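Local coordinates for fiber (Murine adenovirus 2, PDB 5NBH), which probably attaches the virus to its host cell, as the distal part of a trimeric fibre whose head domain binds N-acetylglucosamine, at residues H107-R112 with L118-V123; T87-P92 with Q152-T157. One frame throughout, in Å; residues are numbered along the deposited sequence. Where two conformers were deposited one is given.

Contact 1. Residues H107-R112 with L118-V123; sequences HIQMVR and LFNIDV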
loop_
_atom_site.group_PDB
_atom_site.type_symbol
_atom_site.label_atom_id
_atom_site.label_comp_id
_atom_site.label_asym_id
_atom_site.label_seq_id
_atom_site.Cartn_x
_atom_site.Cartn_y
_atom_site.Cartn_z
ATOM N N HIS A 107 -6.596 -12.740 -10.456
ATOM C CA HIS A 107 -5.864 -11.492 -10.707
ATOM C C HIS A 107 -4.957 -11.294 -9.518
ATOM O O HIS A 107 -5.400 -11.413 -8.380
ATOM C CB HIS A 107 -6.800 -10.310 -10.836
ATOM C CG HIS A 107 -7.761 -10.404 -11.990
ATOM N ND1 HIS A 107 -7.460 -9.956 -13.255
ATOM C CD2 HIS A 107 -9.040 -10.845 -12.042
ATOM C CE1 HIS A 107 -8.495 -10.149 -14.048
ATOM N NE2 HIS A 107 -9.466 -10.698 -13.340
ATOM N N ILE A 108 -3.686 -11.036 -9.771
ATOM C CA ILE A 108 -2.684 -10.940 -8.716
ATOM C C ILE A 108 -1.861 -9.671 -8.856
ATOM O O ILE A 108 -1.390 -9.364 -9.971
ATOM C CB ILE A 108 -1.716 -12.126 -8.801
ATOM C CG1 ILE A 108 -2.486 -13.450 -8.652
ATOM C CG2 ILE A 108 -0.684 -12.078 -7.702
ATOM C CD1 ILE A 108 -1.719 -14.624 -9.202
ATOM N N GLN A 109 -1.668 -8.956 -7.747
ATOM C CA GLN A 109 -0.709 -7.843 -7.710
ATOM C C GLN A 109 0.272 -8.012 -6.557
ATOM O O GLN A 109 -0.113 -8.361 -5.433
ATOM C CB GLN A 109 -1.409 -6.511 -7.583
ATOM C CG GLN A 109 -2.444 -6.246 -8.646
ATOM C CD GLN A 109 -3.787 -6.808 -8.297
ATOM O OE1 GLN A 109 -4.237 -6.711 -7.151
ATOM N NE2 GLN A 109 -4.437 -7.394 -9.274
ATOM N N MET A 110 1.551 -7.780 -6.820
ATOM C CA MET A 110 2.574 -7.861 -5.819
ATOM C C MET A 110 3.278 -6.504 -5.823
ATOM O O MET A 110 3.991 -6.213 -6.754
ATOM C CB MET A 110 3.510 -9.002 -6.147
ATOM C CG MET A 110 2.738 -10.282 -6.407
ATOM S SD MET A 110 3.768 -11.697 -6.771
ATOM C CE MET A 110 4.554 -11.948 -5.220
ATOM N N VAL A 111 3.018 -5.714 -4.797
ATOM C CA VAL A 111 3.457 -4.304 -4.722
ATOM C C VAL A 111 4.610 -4.148 -3.778
ATOM O O VAL A 111 4.483 -4.388 -2.567
ATOM C CB VAL A 111 2.307 -3.343 -4.319
ATOM C CG1 VAL A 111 2.779 -1.887 -4.423
ATOM C CG2 VAL A 111 1.078 -3.557 -5.186
ATOM N N ARG A 112 5.738 -3.673 -4.309
ATOM C CA ARG A 112 6.954 -3.533 -3.552
ATOM C C ARG A 112 7.176 -2.055 -3.225
ATOM O O ARG A 112 7.146 -1.211 -4.121
ATOM C CB ARG A 112 8.110 -4.117 -4.399
ATOM C CG ARG A 112 9.515 -3.872 -3.910
ATOM C CD ARG A 112 9.870 -4.651 -2.676
ATOM N NE ARG A 112 11.164 -4.175 -2.202
ATOM C CZ ARG A 112 12.342 -4.788 -2.310
ATOM N NH1 ARG A 112 12.466 -6.016 -2.811
ATOM N NH2 ARG A 112 13.416 -4.158 -1.860
ATOM N N LEU A 118 3.334 -6.027 -0.636
ATOM C CA LEU A 118 1.894 -6.187 -0.416
ATOM C C LEU A 118 1.363 -7.112 -1.490
ATOM O O LEU A 118 1.394 -6.778 -2.672
ATOM C CB LEU A 118 1.183 -4.810 -0.465
ATOM C CG LEU A 118 -0.342 -4.770 -0.376
ATOM C CD1 LEU A 118 -0.856 -5.434 0.864
ATOM C CD2 LEU A 118 -0.832 -3.323 -0.451
ATOM N N PHE A 119 0.898 -8.298 -1.096
ATOM C CA PHE A 119 0.375 -9.290 -2.022
ATOM C C PHE A 119 -1.141 -9.205 -2.009
ATOM O O PHE A 119 -1.722 -9.197 -0.939
ATOM C CB PHE A 119 0.842 -10.691 -1.571
ATOM C CG PHE A 119 0.301 -11.823 -2.395
ATOM C CD1 PHE A 119 -0.953 -12.382 -2.121
ATOM C CD2 PHE A 119 1.006 -12.285 -3.486
ATOM C CE1 PHE A 119 -1.477 -13.392 -2.908
ATOM C CE2 PHE A 119 0.492 -13.310 -4.260
ATOM C CZ PHE A 119 -0.742 -13.858 -3.971
ATOM N N ASN A 120 -1.751 -9.089 -3.175
ATOM C CA ASN A 120 -3.195 -9.065 -3.318
ATOM C C ASN A 120 -3.603 -10.052 -4.368
ATOM O O ASN A 120 -3.010 -10.104 -5.425
ATOM C CB ASN A 120 -3.684 -7.692 -3.762
ATOM C CG ASN A 120 -5.191 -7.599 -3.768
ATOM O OD1 ASN A 120 -5.825 -7.614 -2.708
ATOM N ND2 ASN A 120 -5.780 -7.476 -4.970
ATOM N N ILE A 121 -4.636 -10.829 -4.081
ATOM C CA ILE A 121 -5.183 -11.763 -5.037
ATOM C C ILE A 121 -6.707 -11.702 -5.030
ATOM O O ILE A 121 -7.330 -11.544 -3.993
ATOM C CB ILE A 121 -4.679 -13.214 -4.787
ATOM C CG1 ILE A 121 -5.048 -14.119 -5.956
ATOM C CG2 ILE A 121 -5.165 -13.754 -3.450
ATOM C CD1 ILE A 121 -4.290 -15.450 -5.925
ATOM N N ASP A 122 -7.272 -11.833 -6.213
ATOM C CA ASP A 122 -8.718 -11.881 -6.408
ATOM C C ASP A 122 -8.985 -13.201 -7.091
ATOM O O ASP A 122 -8.578 -13.374 -8.226
ATOM C CB ASP A 122 -9.107 -10.727 -7.311
ATOM C CG ASP A 122 -10.543 -10.409 -7.215
ATOM O OD1 ASP A 122 -10.867 -9.425 -6.535
ATOM O OD2 ASP A 122 -11.343 -11.178 -7.755
ATOM N N VAL A 123 -9.607 -14.151 -6.396
ATOM C CA VAL A 123 -9.736 -15.528 -6.891
ATOM C C VAL A 123 -11.184 -15.727 -7.256
ATOM O O VAL A 123 -12.058 -15.434 -6.464
ATOM C CB VAL A 123 -9.355 -16.568 -5.807
ATOM C CG1 VAL A 123 -9.585 -18.010 -6.286
ATOM C CG2 VAL A 123 -7.915 -16.403 -5.368
#

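Contact 2. Residues T87-P92 with Q152-T157; sequences TPFNTP and QVMGGT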
loop_
_atom_site.group_PDB
_atom_site.type_symbol
_atom_site.label_atom_id
_atom_site.label_comp_id
_atom_site.label_asym_id
_atom_site.label_seq_id
_atom_site.Cartn_x
_atom_site.Cartn_y
_atom_site.Cartn_z
ATOM N N THR A 87 -0.541 -9.845 -12.751
ATOM C CA THR A 87 -1.204 -10.401 -13.929
ATOM C C THR A 87 -1.610 -9.244 -14.865
ATOM O O THR A 87 -2.015 -8.163 -14.397
ATOM C CB THR A 87 -2.446 -11.231 -13.536
ATOM O OG1 THR A 87 -3.266 -10.478 -12.633
ATOM C CG2 THR A 87 -2.015 -12.538 -12.891
ATOM N N PRO A 88 -1.502 -9.463 -16.191
ATOM C CA PRO A 88 -1.879 -8.396 -17.110
ATOM C C PRO A 88 -3.317 -8.014 -17.018
ATOM O O PRO A 88 -4.177 -8.820 -16.632
ATOM C CB PRO A 88 -1.561 -8.991 -18.511
ATOM C CG PRO A 88 -0.667 -10.153 -18.268
ATOM C CD PRO A 88 -1.064 -10.672 -16.916
ATOM N N PHE A 89 -3.571 -6.757 -17.356
ATOM C CA PHE A 89 -4.907 -6.210 -17.502
ATOM C C PHE A 89 -5.792 -7.222 -18.239
ATOM O O PHE A 89 -5.441 -7.665 -19.349
ATOM C CB PHE A 89 -4.827 -4.907 -18.336
ATOM C CG PHE A 89 -4.052 -3.746 -17.686
ATOM C CD1 PHE A 89 -3.896 -3.632 -16.310
ATOM C CD2 PHE A 89 -3.503 -2.730 -18.487
ATOM C CE1 PHE A 89 -3.210 -2.553 -15.735
ATOM C CE2 PHE A 89 -2.817 -1.652 -17.924
ATOM C CZ PHE A 89 -2.672 -1.562 -16.544
ATOM N N ASN A 90 -6.887 -7.638 -17.609
ATOM C CA ASN A 90 -7.845 -8.537 -18.261
ATOM C C ASN A 90 -7.253 -9.925 -18.639
ATOM O O ASN A 90 -7.782 -10.623 -19.513
ATOM C CB ASN A 90 -8.396 -7.817 -19.521
ATOM C CG ASN A 90 -9.871 -8.042 -19.740
ATOM O OD1 ASN A 90 -10.406 -9.136 -19.514
ATOM N ND2 ASN A 90 -10.546 -6.993 -20.200
ATOM N N THR A 91 -6.165 -10.331 -17.975
ATOM C CA THR A 91 -5.498 -11.607 -18.266
ATOM C C THR A 91 -5.254 -12.375 -16.965
ATOM O O THR A 91 -4.106 -12.609 -16.553
ATOM C CB THR A 91 -4.202 -11.367 -19.043
ATOM O OG1 THR A 91 -4.475 -10.460 -20.122
ATOM C CG2 THR A 91 -3.623 -12.671 -19.590
ATOM N N PRO A 92 -6.354 -12.783 -16.309
ATOM C CA PRO A 92 -6.202 -13.533 -15.070
ATOM C C PRO A 92 -5.517 -14.880 -15.300
ATOM O O PRO A 92 -5.565 -15.415 -16.399
ATOM C CB PRO A 92 -7.640 -13.714 -14.588
ATOM C CG PRO A 92 -8.454 -13.691 -15.820
ATOM C CD PRO A 92 -7.762 -12.737 -16.746
ATOM N N GLN A 152 3.709 -9.595 -15.210
ATOM C CA GLN A 152 4.456 -8.505 -15.837
ATOM C C GLN A 152 4.809 -7.484 -14.777
ATOM O O GLN A 152 4.019 -7.261 -13.880
ATOM C CB GLN A 152 3.545 -7.797 -16.842
ATOM C CG GLN A 152 3.310 -8.620 -18.071
ATOM C CD GLN A 152 2.437 -7.968 -19.124
ATOM O OE1 GLN A 152 2.391 -8.453 -20.255
ATOM N NE2 GLN A 152 1.764 -6.880 -18.781
ATOM N N VAL A 153 5.979 -6.859 -14.900
ATOM C CA VAL A 153 6.283 -5.696 -14.083
ATOM C C VAL A 153 5.648 -4.493 -14.823
ATOM O O VAL A 153 5.932 -4.272 -16.003
ATOM C CB VAL A 153 7.804 -5.488 -13.878
ATOM C CG1 VAL A 153 8.050 -4.284 -12.972
ATOM C CG2 VAL A 153 8.480 -6.725 -13.296
ATOM N N MET A 154 4.754 -3.787 -14.145
ATOM C CA MET A 154 3.929 -2.732 -14.741
ATOM C C MET A 154 4.184 -1.373 -14.079
ATOM O O MET A 154 4.117 -1.221 -12.845
ATOM C CB MET A 154 2.471 -3.155 -14.601
ATOM C CG MET A 154 1.400 -2.138 -14.957
ATOM S SD MET A 154 1.434 -1.628 -16.678
ATOM C CE MET A 154 0.819 -3.077 -17.522
ATOM N N GLY A 155 4.433 -0.357 -14.895
ATOM C CA GLY A 155 4.632 0.970 -14.324
ATOM C C GLY A 155 3.313 1.699 -14.219
ATOM O O GLY A 155 2.293 1.298 -14.806
ATOM N N GLY A 156 3.311 2.790 -13.471
ATOM C CA GLY A 156 2.126 3.659 -13.331
ATOM C C GLY A 156 1.656 4.295 -14.610
ATOM O O GLY A 156 0.497 4.744 -14.733
ATOM N N THR A 157 2.569 4.344 -15.574
ATOM C CA THR A 157 2.288 4.685 -16.946
ATOM C C THR A 157 1.359 3.741 -17.680
ATOM O O THR A 157 0.881 4.080 -18.758
ATOM C CB THR A 157 3.609 4.703 -17.749
ATOM O OG1 THR A 157 4.222 3.411 -17.673
ATOM C CG2 THR A 157 4.557 5.766 -17.200
#

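Contact 1. Residues H107-R112 with L118-V123
Gln109 and Asn120 face each other across two antiparallel strands and are joined three times, twice by backbone and once by side chain, a compact example of how a β-hairpin combines a regular backbone with a specific polar pair. The backbone bonds form at the hydrogen-bonded pairs: His107 with Asp122, Gln109 with Asn120 and Val111 with Leu118 each exchange two N-H···O bonds. The shortest of the six runs from Leu118 N to Val111 O at 2.8 Å, and the strand directions stand 169° apart. At the intervening non-hydrogen-bonded pairs, CA-H···O contacts fill in, as from Ile108 CA to Asn120 O (3.4 Å).

The polar side-chain bond runs from Asn120 ND2 to Gln109 OE1, 2.8 Å long and in the carbonyl plane of the glutamine. Gln109 reaches it because its chain bends at chi2 (86°), turning OE1 toward Asn120 on the neighbouring strand. The amide planes are turned 34° from each other, and the bond occupies OE1 of Gln109 and one N-H of Asn120, both side chains buried. Val111 and Leu118 share this face.

On the face carrying Ile108, Met110, Phe119 and Ile121, contacts are apolar. Ile108 CG2 meets Phe119 CE2 obliquely at 3.8 Å, while its CG1 branch lies alongside CG1 of Ile121. Met110 CE sits at the ring edge, in plane, and Met110 SD lies 5.5 Å from the centroid of the Phe119 ring, an edge-on Met-aromatic contact.

The hairpin forms the middle of the ABCJ sheet of the fibre-head β-sandwich, flanked by strands 83-96 and 223-231. Ile211 and Leu213 of the opposing GHID sheet touch its apolar face, whereas Thr116 and Met229 of the second subunit pack on Gln109 and Asn120 respectively.

Contact 2. Residues T87-P92 with Q152-T157
Met154 lays its terminal methyl over one face of the Phe89 ring, an example of a methionine engaging an aromatic residue chiefly through carbon. Met154 was modelled in two conformers, and its contacts described here hold for one of them. In that conformer Met154 CE stands 3.8 Å above the plane of the Phe89 ring, shifted toward the rim near CE2 and CZ, a CH-pi contact. The sulfur is secondary: Met154 SD approaches the Phe89 ring obliquely, 4.9 Å from its centroid. Bends at chi2 (63°) and chi3 (72°) fold the Met154 chain so that its methyl faces the ring. Beside it, Pro88 and Gln152 meet at about a right angle, Pro88 CG resting 3.9 Å from Gln152 CD.

In the next shell, OE1 of the extended Gln152 side chain is hydrogen-bonded to NH2 of Arg150, a residue that also touches Pro88. On the other side, a type II β-turn from Pro88 to Thr91 carries Phe89 at its second position; Thr91 N closes the turn on Pro88 O at 2.8 Å, and Thr91 OG1 donates to Phe89 O from above the carbonyl plane.

The turn interrupts strand 83-96 of the ABCJ sheet of the fibre head. The earlier part of that strand pairs with residues 152-154 at the sheet's edge, through backbone bonds linking Gln86 to Gln152 and Val84 to Met154. Beyond this edge lies the second subunit: its Glu231 packs on Phe89, its Thr115 on Met154, and Ser80 OG of the second subunit is hydrogen-bonded to Gly156 N.

Overall arrangement
From the N terminus, the chain first reaches residues 87-92, half of contact 2, in the break of strand 83-96. It then turns into strand 103-113 and back along 116-125, so that contact 1 closes a tight hairpin between them. Only after strand 131-140 does the chain return to the first sheet at 152-157, completing contact 2. The short hairpin loop is therefore nested within a much longer one. The two contacts touch directly, through a probable hydrogen bond from Ile108 N to Thr87 OG1 and packing of His107 on Pro92. Together they connect neighbouring strands of one antiparallel sheet, and both reach the second subunit of the trimer.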